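Local coordinates for tumor necrosis factor-inducible gene 6 protein (Homo sapiens, PDB 2PF5) that binds hyaluronan through this Link module and, as the full-length protein, transfers heavy chains from inter-alpha-inhibitor to hyaluronan during extracellular matrix remodelling, at residues 54-59 / 75-80; 4-9 / 87-92; 10-15 / 47-52. One frame throughout, in Å; residues are numbered along the deposited sequence.

From the N terminus, segment 4-9 opens interaction 2, the widest closure, which is completed by 87-92 near the end of the chain and encloses the other two. Segment 10-15, the loop leading to helix 16-25, opens interaction 3 and meets 47-52. Interaction 1 (54-59 with 75-80) follows in series as a local strand pair. All three reach one mixed sheet: strand 50-51 lies parallel to 89-93 and antiparallel to 56-61, so interaction 3 stands between the other two. Direct contacts confirm this. Arg-87 CB packs 3.4 Å from Tyr-12 O, and Gly-58 O and Gly-50 N lie 3.0 Å apart, a probable hydrogen bond.

Interaction 1 of 3, residues 54-59 / 75-80; sequences KGRVGY and IIDYGI
Strands 56-59 and 75-80 run antiparallel, their N-to-C directions 171° apart. Two hydrogen bonds secure the Tyr-59/Ile-76 pair, the shorter from Ile-76 N to Tyr-59 O at 2.9 Å. The chains come close where Gly-58 has no side chain, its CA 3.0 Å from Ile-76 O. On the Arg-56 side of it, Gly-58 stands opposite Asp-77 and Arg-56 opposite Ile-80, leaving Tyr-78 and Gly-79 both against Val-57, consistent with a beta bulge; Val-57 O accepts from Tyr-78 N.

On one face of the sheet, Arg-56 extends with CG anti to the backbone N (chi1 -161°), then bends at chi3, which brings NH1 within 2.9 Å of Asp-77 OD1 in a salt bridge. The oxygen is met on its syn side and lies near the guanidinium plane, the two planes steeply inclined. Ile-80 CG1 covers one guanidinium face, and its CD1 lies 3.5 Å from Arg-56 NH2.

The other face is aromatic. Ile-76 lies alongside Tyr-59 and over its ring, CG1 being 3.6 Å from Tyr-59 CZ, with a CH-pi contact from CB. Tyr-59 also turns an edge to the Tyr-78 face in an offset edge-to-face pair, planes at 89°. One water bridges both hydroxyls, 2.8 Å from Tyr-59 OH and 2.6 Å from Tyr-78 OH.

Asp-77 OD1 also accepts from Gly-79 N at 2.8 Å, an Asx turn. Gly-79 N comes from well above the carboxylate plane and Arg-56 NH1 from near it, slightly to the other side. The two donors, one cationic, would be expected to favour the ionised acid.

Interaction 2 of 3, residues 4-9 / 87-92; sequences HREARS and RWDAYC
An antiparallel pairing of the N-terminal strand with the last strand closes the Link module, with His-4 facing Tyr-91 in a non-hydrogen-bonded pair and Arg-5 facing Ala-90 in a hydrogen-bonded one. Both backbone bonds of the latter, Arg-5 N to Ala-90 O and Ala-90 N to Arg-5 O, measure 2.9 Å. The touching parts diverge noticeably, 137° between their end-to-end directions, and past Arg-5 the first segment leaves the sheet.

His-4 holds the side-chain part of the contact. With CG anti to the backbone N (chi1 166°), its ring reaches along the strand to Asp-89, where NE2 donates to OD2 over 2.8 Å. The acceptor lies almost in the imidazole plane, whereas the ring nitrogen approaches from above the carboxylate plane. Nearer the backbone, His-4 CB rests 3.6 Å from Tyr-91 CE2, and the two ring planes are inclined by 47°. The Tyr-91 hydroxyl is hydrogen-bonded to Ala-48 O.

Asp-89 gathers further partners. Glu-6 lies beside it, pointing the same way, with Glu-6 OE2 4.4 Å from Asp-89 OD2. One water donates to both of these oxygens, a bridge that probably eases the repulsion between like charges. A second water accepts from Ala-7 N at 2.9 Å and lies close to Asp-89 OD1, which also accepts from Tyr-12 N.

Cys-92, on this last strand, forms a disulfide with Cys-23 of helix 16-25. Paired terminal strands, with the last one tied by a disulfide to the first helix, are typical of the C-type lectin-like fold to which Link modules belong.

Interaction 3 of 3, residues 10-15 / 47-52; sequences GKYKLT and CAAGWM
Tyr-12 and Trp-51 reach across to the opposing backbone through similar first torsions: each CG stands beside its own backbone N and anti to the carbonyl carbon (chi1 -62° and -65°). From Tyr-12 the ring extends to the extended backbone at Ala-48 and Ala-49, and from Trp-51 the indole returns to the loop at Leu-14.

The phenol is held at its end. Ala-49 N donates to Tyr-12 OH over 3.0 Å in a nearly straight bond of 162°, while Tyr-12 CE1 approaches Ala-49 O to 3.1 Å. The backbone of Ala-48 lies at the ring edge, its CA 3.6 Å from Tyr-12 OH, and Ala-49 CB closes in on the hydroxyl at 3.7 Å. Lys-11, fully extended, places CE over one face of the Tyr-12 ring, 3.6 Å above its plane and offset toward the rim; the same Lys-11 CE lies 4.2 Å from Ala-48 CB.

At the other end, Trp-51 NE1 donates to Leu-14 O over 2.9 Å. The oxygen lies near the indole plane, but the bond is bent at the hydrogen, and NE1 has a second, weak acceptor in Glu-86 O. Trp-88 packs edge-to-face with both Tyr-12 and Trp-51, joining the two anchor points.

At the end of this loop, Thr-15 takes the N-cap position of helix 16-25. Its side chain caps a backbone N at the start of the helix and its own backbone N bonds to the Glu-18 carboxylate, a reciprocal pair consistent with a capping box. Bonds between side chains and main chain thus join the loop before the first helix to strand 50-51, within the C-type-lectin-like fold of the Link module.

Interaction 1 of 3, residues 54-59 / 75-80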
ATOM      1  N   LYS A  54      -0.704   7.123   6.933  1.00 19.18           N
ATOM      2  CA  LYS A  54       0.293   8.052   7.459  1.00 22.19           C
ATOM      3  C   LYS A  54       1.319   8.508   6.419  1.00 20.93           C
ATOM      4  O   LYS A  54       2.257   9.203   6.739  1.00 21.66           O
ATOM      5  CB  LYS A  54       1.004   7.467   8.677  1.00 21.24           C
ATOM      6  CG  LYS A  54       0.171   7.374   9.925  1.00 24.43           C
ATOM      7  CD  LYS A  54       1.010   6.949  11.106  1.00 25.40           C
ATOM      8  CE  LYS A  54       1.880   8.103  11.620  1.00 32.38           C
ATOM      9  NZ  LYS A  54       3.231   7.726  12.178  1.00 29.02           N
ATOM     10  N   GLY A  55       1.126   8.090   5.178  1.00 21.61           N
ATOM     11  CA  GLY A  55       2.065   8.352   4.112  1.00 20.93           C
ATOM     12  C   GLY A  55       3.315   7.491   4.068  1.00 19.63           C
ATOM     13  O   GLY A  55       4.279   7.843   3.432  1.00 17.42           O
ATOM     14  N   ARG A  56       3.295   6.355   4.747  1.00 17.08           N
ATOM     15  CA  ARG A  56       4.303   5.331   4.541  1.00 17.82           C
ATOM     16  C   ARG A  56       4.193   4.670   3.169  1.00 17.58           C
ATOM     17  O   ARG A  56       3.115   4.570   2.634  1.00 19.30           O
ATOM     18  CB  ARG A  56       4.206   4.273   5.632  1.00 16.15           C
ATOM     19  CG  ARG A  56       5.449   3.432   5.787  1.00 18.15           C
ATOM     20  CD  ARG A  56       5.473   2.564   7.026  1.00 16.17           C
ATOM     21  NE  ARG A  56       5.462   3.341   8.246  1.00 17.62           N
ATOM     22  CZ  ARG A  56       6.504   3.992   8.702  1.00 18.96           C
ATOM     23  NH1 ARG A  56       7.648   3.924   8.061  1.00 15.31           N
ATOM     24  NH2 ARG A  56       6.412   4.687   9.811  1.00 17.86           N
ATOM     25  N   VAL A  57       5.311   4.201   2.625  1.00 17.36           N
ATOM     26  CA  VAL A  57       5.287   3.421   1.409  1.00 17.19           C
ATOM     27  C   VAL A  57       6.015   2.125   1.736  1.00 17.50           C
ATOM     28  O   VAL A  57       7.020   2.129   2.412  1.00 17.13           O
ATOM     29  CB  VAL A  57       5.964   4.162   0.254  1.00 18.09           C
ATOM     30  CG1 VAL A  57       6.181   3.230  -0.969  1.00 15.92           C
ATOM     31  CG2 VAL A  57       5.116   5.380  -0.162  1.00 16.82           C
ATOM     32  N   GLY A  58       5.511   1.002   1.249  1.00 19.16           N
ATOM     33  CA  GLY A  58       6.256  -0.231   1.446  1.00 19.23           C
ATOM     34  C   GLY A  58       5.561  -1.353   0.704  1.00 19.48           C
ATOM     35  O   GLY A  58       4.652  -1.120  -0.093  1.00 18.67           O
ATOM     36  N   TYR A  59       6.007  -2.577   0.953  1.00 19.04           N
ATOM     37  CA  TYR A  59       5.335  -3.717   0.291  1.00 19.24           C
ATOM     38  C   TYR A  59       5.617  -5.005   1.030  1.00 19.04           C
ATOM     39  O   TYR A  59       6.690  -5.154   1.599  1.00 19.47           O
ATOM     40  CB  TYR A  59       5.741  -3.856  -1.181  1.00 19.23           C
ATOM     41  CG  TYR A  59       7.215  -4.049  -1.471  1.00 20.60           C
ATOM     42  CD1 TYR A  59       7.749  -5.331  -1.664  1.00 20.12           C
ATOM     43  CD2 TYR A  59       8.067  -2.951  -1.638  1.00 21.24           C
ATOM     44  CE1 TYR A  59       9.103  -5.521  -1.978  1.00 22.48           C
ATOM     45  CE2 TYR A  59       9.441  -3.136  -1.953  1.00 22.46           C
ATOM     46  CZ  TYR A  59       9.936  -4.414  -2.120  1.00 22.53           C
ATOM     47  OH  TYR A  59      11.261  -4.602  -2.430  1.00 22.87           O
ATOM     48  N   ILE A  75       7.689  -6.634   5.672  1.00 21.99           N
ATOM     49  CA  ILE A  75       7.343  -5.452   4.887  1.00 20.73           C
ATOM     50  C   ILE A  75       8.636  -4.702   4.606  1.00 20.13           C
ATOM     51  O   ILE A  75       9.407  -4.418   5.528  1.00 20.05           O
ATOM     52  CB  ILE A  75       6.330  -4.569   5.631  1.00 20.83           C
ATOM     53  CG1 ILE A  75       4.984  -5.318   5.781  1.00 22.79           C
ATOM     54  CG2 ILE A  75       6.105  -3.189   4.874  1.00 19.13           C
ATOM     55  CD1 ILE A  75       4.048  -4.616   6.716  1.00 25.23           C
ATOM     56  N   ILE A  76       8.901  -4.421   3.333  1.00 18.76           N
ATOM     57  CA  ILE A  76      10.058  -3.609   2.966  1.00 18.67           C
ATOM     58  C   ILE A  76       9.575  -2.177   3.200  1.00 18.03           C
ATOM     59  O   ILE A  76       8.564  -1.765   2.622  1.00 17.38           O
ATOM     60  CB  ILE A  76      10.479  -3.847   1.489  1.00 18.34           C
ATOM     61  CG1 ILE A  76      10.783  -5.342   1.257  1.00 18.44           C
ATOM     62  CG2 ILE A  76      11.654  -2.891   1.071  1.00 18.99           C
ATOM     63  CD1 ILE A  76      11.955  -5.902   2.072  1.00 19.58           C
ATOM     64  N   ASP A  77      10.240  -1.452   4.105  1.00 17.03           N
ATOM     65  CA  ASP A  77       9.748  -0.131   4.517  1.00 16.36           C
ATOM     66  C   ASP A  77      10.486   0.948   3.680  1.00 16.19           C
ATOM     67  O   ASP A  77      11.687   1.073   3.783  1.00 15.04           O
ATOM     68  CB  ASP A  77      10.009   0.045   6.050  1.00 16.32           C
ATOM     69  CG  ASP A  77       9.645   1.445   6.581  1.00 15.62           C
ATOM     70  OD1 ASP A  77       8.661   2.056   6.094  1.00 16.29           O
ATOM     71  OD2 ASP A  77      10.316   1.890   7.542  1.00 15.32           O
ATOM     72  N   TYR A  78       9.767   1.698   2.844  1.00 16.69           N
ATOM     73  CA  TYR A  78      10.372   2.859   2.167  1.00 17.66           C
ATOM     74  C   TYR A  78      10.154   4.120   3.013  1.00 16.97           C
ATOM     75  O   TYR A  78      10.520   5.228   2.612  1.00 17.08           O
ATOM     76  CB  TYR A  78       9.742   3.059   0.780  1.00 18.75           C
ATOM     77  CG  TYR A  78      10.215   2.118  -0.322  1.00 20.42           C
ATOM     78  CD1 TYR A  78      11.063   1.035  -0.065  1.00 21.84           C
ATOM     79  CD2 TYR A  78       9.775   2.312  -1.632  1.00 22.31           C
ATOM     80  CE1 TYR A  78      11.492   0.199  -1.096  1.00 22.45           C
ATOM     81  CE2 TYR A  78      10.168   1.466  -2.657  1.00 22.22           C
ATOM     82  CZ  TYR A  78      11.023   0.420  -2.390  1.00 22.47           C
ATOM     83  OH  TYR A  78      11.429  -0.389  -3.447  1.00 22.73           O
ATOM     84  N   GLY A  79       9.572   3.948   4.202  1.00 17.18           N
ATOM     85  CA  GLY A  79       9.389   5.051   5.140  1.00 17.01           C
ATOM     86  C   GLY A  79       8.214   5.984   4.871  1.00 16.06           C
ATOM     87  O   GLY A  79       7.594   5.935   3.830  1.00 16.06           O
ATOM     88  N   ILE A  80       7.937   6.877   5.821  1.00 15.85           N
ATOM     89  CA  ILE A  80       6.957   7.932   5.543  1.00 15.85           C
ATOM     90  C   ILE A  80       7.693   8.971   4.691  1.00 16.08           C
ATOM     91  O   ILE A  80       8.706   9.537   5.144  1.00 15.72           O
ATOM     92  CB  ILE A  80       6.428   8.553   6.826  1.00 16.33           C
ATOM     93  CG1 ILE A  80       5.586   7.503   7.604  1.00 16.10           C
ATOM     94  CG2 ILE A  80       5.596   9.846   6.502  1.00 17.35           C
ATOM     95  CD1 ILE A  80       5.369   7.947   9.035  1.00 18.19           C
TER
HETATM   96  O   HOH W   1      12.965  -2.397  -2.761  1.00 23.93           O

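Interaction 2 of 3, residues 4-9 / 87-92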
ATOM      1  N   HIS A   4      -4.026  -4.771  -2.835  1.00 19.29           N
ATOM      2  CA  HIS A   4      -3.154  -3.862  -3.599  1.00 18.88           C
ATOM      3  C   HIS A   4      -3.946  -3.271  -4.758  1.00 18.55           C
ATOM      4  O   HIS A   4      -4.699  -3.996  -5.440  1.00 17.24           O
ATOM      5  CB  HIS A   4      -1.956  -4.650  -4.103  1.00 18.76           C
ATOM      6  CG  HIS A   4      -1.150  -3.966  -5.167  1.00 19.46           C
ATOM      7  ND1 HIS A   4      -1.218  -4.336  -6.491  1.00 22.41           N
ATOM      8  CD2 HIS A   4      -0.213  -2.987  -5.097  1.00 20.02           C
ATOM      9  CE1 HIS A   4      -0.387  -3.586  -7.203  1.00 22.04           C
ATOM     10  NE2 HIS A   4       0.240  -2.767  -6.377  1.00 18.63           N
ATOM     11  N   ARG A   5      -3.737  -1.985  -5.031  1.00 18.39           N
ATOM     12  CA  ARG A   5      -4.393  -1.346  -6.178  0.50 18.30           C
ATOM     13  C   ARG A   5      -3.400  -0.452  -6.934  1.00 18.33           C
ATOM     14  O   ARG A   5      -2.588   0.249  -6.318  1.00 18.19           O
ATOM     15  CB  ARG A   5      -5.624  -0.529  -5.739  0.50 18.72           C
ATOM     16  CG  ARG A   5      -6.899  -1.320  -5.367  0.50 17.71           C
ATOM     17  CD  ARG A   5      -7.768  -1.739  -6.591  0.50 19.01           C
ATOM     18  NE  ARG A   5      -8.953  -2.532  -6.231  0.50 21.00           N
ATOM     19  CZ  ARG A   5      -8.981  -3.841  -5.955  0.50 19.17           C
ATOM     20  NH1 ARG A   5      -7.876  -4.600  -5.962  0.50 20.84           N
ATOM     21  NH2 ARG A   5     -10.135  -4.398  -5.637  0.50 19.01           N
ATOM     22  N   GLU A   6      -3.467  -0.509  -8.263  1.00 18.41           N
ATOM     23  CA  GLU A   6      -2.737   0.408  -9.159  1.00 20.04           C
ATOM     24  C   GLU A   6      -3.700   1.474  -9.666  1.00 19.84           C
ATOM     25  O   GLU A   6      -4.921   1.215  -9.773  1.00 18.90           O
ATOM     26  CB  GLU A   6      -2.309  -0.335 -10.414  1.00 21.66           C
ATOM     27  CG  GLU A   6      -1.211  -1.324 -10.244  1.00 24.12           C
ATOM     28  CD  GLU A   6      -0.757  -1.849 -11.578  1.00 24.93           C
ATOM     29  OE1 GLU A   6      -1.483  -1.705 -12.583  1.00 27.47           O
ATOM     30  OE2 GLU A   6       0.332  -2.406 -11.627  1.00 27.23           O
ATOM     31  N   ALA A   7      -3.166   2.649 -10.036  1.00 18.81           N
ATOM     32  CA  ALA A   7      -3.907   3.547 -10.937  1.00 18.87           C
ATOM     33  C   ALA A   7      -4.363   2.825 -12.219  1.00 18.43           C
ATOM     34  O   ALA A   7      -3.695   1.908 -12.707  1.00 16.41           O
ATOM     35  CB  ALA A   7      -3.070   4.763 -11.336  1.00 18.10           C
ATOM     36  N   ARG A   8      -5.462   3.306 -12.797  1.00 19.20           N
ATOM     37  CA  ARG A   8      -5.946   2.831 -14.103  1.00 19.56           C
ATOM     38  C   ARG A   8      -4.802   2.900 -15.131  1.00 20.58           C
ATOM     39  O   ARG A   8      -4.667   2.022 -15.969  1.00 19.71           O
ATOM     40  CB  ARG A   8      -7.140   3.692 -14.588  1.00 20.26           C
ATOM     41  CG  ARG A   8      -7.878   3.168 -15.818  1.00 20.13           C
ATOM     42  CD  ARG A   8      -8.559   4.287 -16.704  1.00 20.03           C
ATOM     43  NE  ARG A   8      -7.555   5.253 -17.114  1.00 18.70           N
ATOM     44  CZ  ARG A   8      -6.745   5.111 -18.153  1.00 18.45           C
ATOM     45  NH1 ARG A   8      -6.859   4.084 -18.990  1.00 13.97           N
ATOM     46  NH2 ARG A   8      -5.828   6.036 -18.373  1.00 19.61           N
ATOM     47  N   SER A   9      -3.972   3.948 -15.038  1.00 21.50           N
ATOM     48  CA  SER A   9      -2.923   4.216 -16.044  1.00 22.09           C
ATOM     49  C   SER A   9      -1.691   3.310 -15.879  1.00 21.69           C
ATOM     50  O   SER A   9      -0.802   3.316 -16.728  1.00 22.49           O
ATOM     51  CB  SER A   9      -2.502   5.688 -16.000  1.00 22.25           C
ATOM     52  OG  SER A   9      -2.165   6.032 -14.653  1.00 23.23           O
ATOM     53  N   ARG A  87       4.918   8.987  -6.894  1.00 17.94           N
ATOM     54  CA  ARG A  87       3.872   8.106  -7.474  1.00 18.03           C
ATOM     55  C   ARG A  87       4.191   6.619  -7.226  1.00 17.99           C
ATOM     56  O   ARG A  87       5.234   6.106  -7.624  1.00 17.39           O
ATOM     57  CB  ARG A  87       3.661   8.393  -8.972  1.00 18.12           C
ATOM     58  CG  ARG A  87       3.205   9.828  -9.245  1.00 18.02           C
ATOM     59  CD  ARG A  87       3.314  10.127 -10.712  1.00 22.81           C
ATOM     60  NE  ARG A  87       2.014   9.898 -11.317  1.00 26.58           N
ATOM     61  CZ  ARG A  87       1.770   9.826 -12.624  1.00 28.08           C
ATOM     62  NH1 ARG A  87       0.523   9.636 -13.021  1.00 29.68           N
ATOM     63  NH2 ARG A  87       2.748   9.919 -13.525  1.00 26.96           N
ATOM     64  N   TRP A  88       3.273   5.948  -6.535  1.00 18.25           N
ATOM     65  CA  TRP A  88       3.460   4.563  -6.129  1.00 18.52           C
ATOM     66  C   TRP A  88       2.116   3.863  -6.351  1.00 19.07           C
ATOM     67  O   TRP A  88       1.203   4.428  -6.943  1.00 18.18           O
ATOM     68  CB  TRP A  88       3.847   4.496  -4.647  1.00 18.28           C
ATOM     69  CG  TRP A  88       5.224   5.138  -4.297  1.00 18.98           C
ATOM     70  CD1 TRP A  88       5.443   6.313  -3.617  1.00 18.61           C
ATOM     71  CD2 TRP A  88       6.520   4.620  -4.628  1.00 18.08           C
ATOM     72  NE1 TRP A  88       6.805   6.540  -3.469  1.00 15.47           N
ATOM     73  CE2 TRP A  88       7.487   5.522  -4.088  1.00 19.43           C
ATOM     74  CE3 TRP A  88       6.966   3.477  -5.309  1.00 18.30           C
ATOM     75  CZ2 TRP A  88       8.867   5.299  -4.205  1.00 19.40           C
ATOM     76  CZ3 TRP A  88       8.338   3.262  -5.447  1.00 19.47           C
ATOM     77  CH2 TRP A  88       9.279   4.168  -4.884  1.00 20.36           C
ATOM     78  N   ASP A  89       1.967   2.647  -5.830  1.00 20.04           N
ATOM     79  CA  ASP A  89       0.655   2.032  -5.850  1.00 19.95           C
ATOM     80  C   ASP A  89      -0.059   2.363  -4.531  1.00 19.91           C
ATOM     81  O   ASP A  89       0.313   3.320  -3.829  1.00 20.17           O
ATOM     82  CB  ASP A  89       0.804   0.519  -6.119  1.00 20.25           C
ATOM     83  CG  ASP A  89       1.234   0.216  -7.547  1.00 19.78           C
ATOM     84  OD1 ASP A  89       1.077   1.073  -8.466  1.00 18.43           O
ATOM     85  OD2 ASP A  89       1.726  -0.910  -7.766  1.00 20.32           O
ATOM     86  N   ALA A  90      -1.067   1.567  -4.166  1.00 18.82           N
ATOM     87  CA  ALA A  90      -1.820   1.787  -2.937  1.00 18.23           C
ATOM     88  C   ALA A  90      -2.090   0.440  -2.260  1.00 18.01           C
ATOM     89  O   ALA A  90      -2.349  -0.547  -2.935  1.00 18.47           O
ATOM     90  CB  ALA A  90      -3.144   2.487  -3.241  1.00 17.73           C
ATOM     91  N   TYR A  91      -2.024   0.432  -0.933  1.00 18.05           N
ATOM     92  CA  TYR A  91      -2.498  -0.692  -0.109  1.00 18.49           C
ATOM     93  C   TYR A  91      -3.730  -0.233   0.639  1.00 18.73           C
ATOM     94  O   TYR A  91      -3.665   0.699   1.451  1.00 19.44           O
ATOM     95  CB  TYR A  91      -1.396  -1.227   0.843  1.00 18.01           C
ATOM     96  CG  TYR A  91      -0.424  -2.025   0.048  1.00 19.36           C
ATOM     97  CD1 TYR A  91       0.783  -1.454  -0.361  1.00 18.36           C
ATOM     98  CD2 TYR A  91      -0.744  -3.331  -0.396  1.00 18.56           C
ATOM     99  CE1 TYR A  91       1.688  -2.174  -1.152  1.00 20.32           C
ATOM    100  CE2 TYR A  91       0.141  -4.054  -1.200  1.00 18.94           C
ATOM    101  CZ  TYR A  91       1.365  -3.456  -1.569  1.00 19.58           C
ATOM    102  OH  TYR A  91       2.261  -4.130  -2.367  1.00 16.33           O
ATOM    103  N   CYS A  92      -4.865  -0.854   0.308  1.00 19.30           N
ATOM    104  CA  CYS A  92      -6.151  -0.514   0.881  1.00 19.52           C
ATOM    105  C   CYS A  92      -6.592  -1.529   1.952  1.00 19.93           C
ATOM    106  O   CYS A  92      -6.296  -2.726   1.868  1.00 20.40           O
ATOM    107  CB  CYS A  92      -7.231  -0.521  -0.190  1.00 19.61           C
ATOM    108  SG  CYS A  92      -7.021   0.633  -1.562  1.00 23.18           S
TER
HETATM  109  O   HOH W   2       1.811  -2.833  -9.635  1.00 14.34           O
HETATM  110  O   HOH W   3      -0.308   2.861  -9.666  1.00  9.60           O

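Interaction 3 of 3, residues 10-15 / 47-52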
ATOM      1  N   GLY A  10      -1.650   2.544 -14.794  1.00 21.54           N
ATOM      2  CA  GLY A  10      -0.633   1.509 -14.594  1.00 20.74           C
ATOM      3  C   GLY A  10       0.135   1.629 -13.293  1.00 20.98           C
ATOM      4  O   GLY A  10      -0.283   2.335 -12.383  1.00 20.66           O
ATOM      5  N   LYS A  11       1.282   0.946 -13.239  1.00 20.62           N
ATOM      6  CA  LYS A  11       2.089   0.782 -12.037  1.00 21.22           C
ATOM      7  C   LYS A  11       2.770   2.105 -11.637  1.00 19.65           C
ATOM      8  O   LYS A  11       3.280   2.826 -12.511  1.00 18.44           O
ATOM      9  CB  LYS A  11       3.155  -0.300 -12.292  1.00 20.98           C
ATOM     10  CG  LYS A  11       4.021  -0.603 -11.057  1.00 23.57           C
ATOM     11  CD  LYS A  11       5.036  -1.723 -11.347  1.00 24.23           C
ATOM     12  CE  LYS A  11       5.631  -2.243 -10.037  1.00 28.14           C
ATOM     13  NZ  LYS A  11       6.499  -3.429 -10.316  1.00 32.46           N
ATOM     14  N   TYR A  12       2.751   2.390 -10.341  1.00 18.96           N
ATOM     15  CA  TYR A  12       3.403   3.557  -9.710  1.00 18.98           C
ATOM     16  C   TYR A  12       2.947   4.878 -10.340  1.00 19.11           C
ATOM     17  O   TYR A  12       3.746   5.635 -10.918  1.00 18.67           O
ATOM     18  CB  TYR A  12       4.948   3.429  -9.721  1.00 19.71           C
ATOM     19  CG  TYR A  12       5.530   2.246  -8.938  1.00 19.68           C
ATOM     20  CD1 TYR A  12       4.773   1.524  -7.996  1.00 21.35           C
ATOM     21  CD2 TYR A  12       6.852   1.885  -9.112  1.00 22.07           C
ATOM     22  CE1 TYR A  12       5.333   0.445  -7.297  1.00 20.61           C
ATOM     23  CE2 TYR A  12       7.419   0.829  -8.421  1.00 21.74           C
ATOM     24  CZ  TYR A  12       6.670   0.124  -7.502  1.00 22.86           C
ATOM     25  OH  TYR A  12       7.284  -0.918  -6.840  1.00 21.46           O
ATOM     26  N   LYS A  13       1.649   5.137 -10.251  1.00 18.51           N
ATOM     27  CA  LYS A  13       1.077   6.335 -10.831  1.00 18.96           C
ATOM     28  C   LYS A  13       0.113   7.055  -9.866  1.00 18.66           C
ATOM     29  O   LYS A  13      -0.608   7.966 -10.275  1.00 18.66           O
ATOM     30  CB  LYS A  13       0.425   5.974 -12.180  1.00 18.47           C
ATOM     31  CG  LYS A  13       1.412   6.109 -13.350  1.00 22.11           C
ATOM     32  CD  LYS A  13       1.142   5.119 -14.437  1.00 28.28           C
ATOM     33  CE  LYS A  13       2.214   5.198 -15.530  1.00 29.46           C
ATOM     34  NZ  LYS A  13       2.257   6.512 -16.253  1.00 32.82           N
ATOM     35  N   LEU A  14       0.114   6.671  -8.585  1.00 17.86           N
ATOM     36  CA  LEU A  14      -0.728   7.344  -7.593  1.00 17.89           C
ATOM     37  C   LEU A  14       0.089   8.179  -6.618  1.00 18.55           C
ATOM     38  O   LEU A  14       1.025   7.681  -6.004  1.00 18.48           O
ATOM     39  CB  LEU A  14      -1.589   6.352  -6.771  1.00 17.97           C
ATOM     40  CG  LEU A  14      -2.557   5.473  -7.580  1.00 16.81           C
ATOM     41  CD1 LEU A  14      -2.966   4.286  -6.688  1.00 17.37           C
ATOM     42  CD2 LEU A  14      -3.753   6.243  -8.008  1.00 17.97           C
ATOM     43  N   THR A  15      -0.289   9.454  -6.459  1.00 18.77           N
ATOM     44  CA  THR A  15       0.254  10.271  -5.370  1.00 18.50           C
ATOM     45  C   THR A  15      -0.387   9.771  -4.087  1.00 18.79           C
ATOM     46  O   THR A  15      -1.348   8.972  -4.135  1.00 18.30           O
ATOM     47  CB  THR A  15      -0.075  11.767  -5.538  1.00 18.44           C
ATOM     48  OG1 THR A  15      -1.499  11.925  -5.478  1.00 16.35           O
ATOM     49  CG2 THR A  15       0.464  12.326  -6.897  1.00 18.29           C
ATOM     50  N   CYS A  47       4.902  -7.736  -4.893  1.00 21.20           N
ATOM     51  CA  CYS A  47       6.185  -7.066  -5.117  1.00 21.88           C
ATOM     52  C   CYS A  47       5.956  -5.708  -5.802  1.00 21.38           C
ATOM     53  O   CYS A  47       6.300  -5.524  -6.961  1.00 21.40           O
ATOM     54  CB  CYS A  47       7.173  -7.951  -5.883  1.00 21.83           C
ATOM     55  SG  CYS A  47       8.881  -7.292  -5.765  1.00 27.22           S
ATOM     56  N   ALA A  48       5.349  -4.784  -5.066  1.00 20.66           N
ATOM     57  CA  ALA A  48       5.025  -3.450  -5.583  1.00 20.79           C
ATOM     58  C   ALA A  48       4.852  -2.483  -4.434  1.00 20.68           C
ATOM     59  O   ALA A  48       3.954  -2.648  -3.585  1.00 20.59           O
ATOM     60  CB  ALA A  48       3.744  -3.490  -6.459  1.00 20.80           C
ATOM     61  N   ALA A  49       5.703  -1.457  -4.400  1.00 20.01           N
ATOM     62  CA  ALA A  49       5.650  -0.474  -3.335  1.00 19.35           C
ATOM     63  C   ALA A  49       4.329   0.293  -3.462  1.00 19.27           C
ATOM     64  O   ALA A  49       3.934   0.682  -4.576  1.00 20.69           O
ATOM     65  CB  ALA A  49       6.855   0.487  -3.453  1.00 19.49           C
ATOM     66  N   GLY A  50       3.671   0.524  -2.338  1.00 18.66           N
ATOM     67  CA  GLY A  50       2.445   1.292  -2.308  1.00 19.16           C
ATOM     68  C   GLY A  50       2.322   2.194  -1.100  1.00 19.71           C
ATOM     69  O   GLY A  50       2.834   1.879  -0.034  1.00 19.59           O
ATOM     70  N   TRP A  51       1.578   3.291  -1.270  1.00 20.38           N
ATOM     71  CA  TRP A  51       1.139   4.131  -0.163  1.00 20.32           C
ATOM     72  C   TRP A  51       0.264   3.360   0.845  1.00 20.80           C
ATOM     73  O   TRP A  51      -0.568   2.513   0.474  1.00 20.75           O
ATOM     74  CB  TRP A  51       0.334   5.336  -0.675  1.00 19.40           C
ATOM     75  CG  TRP A  51       1.133   6.307  -1.530  1.00 20.14           C
ATOM     76  CD1 TRP A  51       1.074   6.456  -2.892  1.00 18.15           C
ATOM     77  CD2 TRP A  51       2.082   7.276  -1.052  1.00 17.43           C
ATOM     78  NE1 TRP A  51       1.950   7.465  -3.290  1.00 18.34           N
ATOM     79  CE2 TRP A  51       2.573   7.976  -2.175  1.00 19.32           C
ATOM     80  CE3 TRP A  51       2.562   7.615   0.225  1.00 17.30           C
ATOM     81  CZ2 TRP A  51       3.522   9.026  -2.063  1.00 16.94           C
ATOM     82  CZ3 TRP A  51       3.539   8.636   0.343  1.00 18.43           C
ATOM     83  CH2 TRP A  51       3.994   9.335  -0.806  1.00 17.83           C
ATOM     84  N   MET A  52       0.453   3.699   2.112  1.00 20.64           N
ATOM     85  CA  MET A  52      -0.375   3.179   3.192  1.00 21.82           C
ATOM     86  C   MET A  52      -0.620   4.286   4.198  1.00 20.73           C
ATOM     87  O   MET A  52      -0.214   5.422   3.968  1.00 21.04           O
ATOM     88  CB  MET A  52       0.251   1.893   3.788  1.00 21.54           C
ATOM     89  CG  MET A  52       1.470   2.132   4.665  1.00 23.85           C
ATOM     90  SD  MET A  52       2.358   0.601   5.155  1.00 25.30           S
ATOM     91  CE  MET A  52       3.279   0.368   3.702  1.00 12.77           C
TER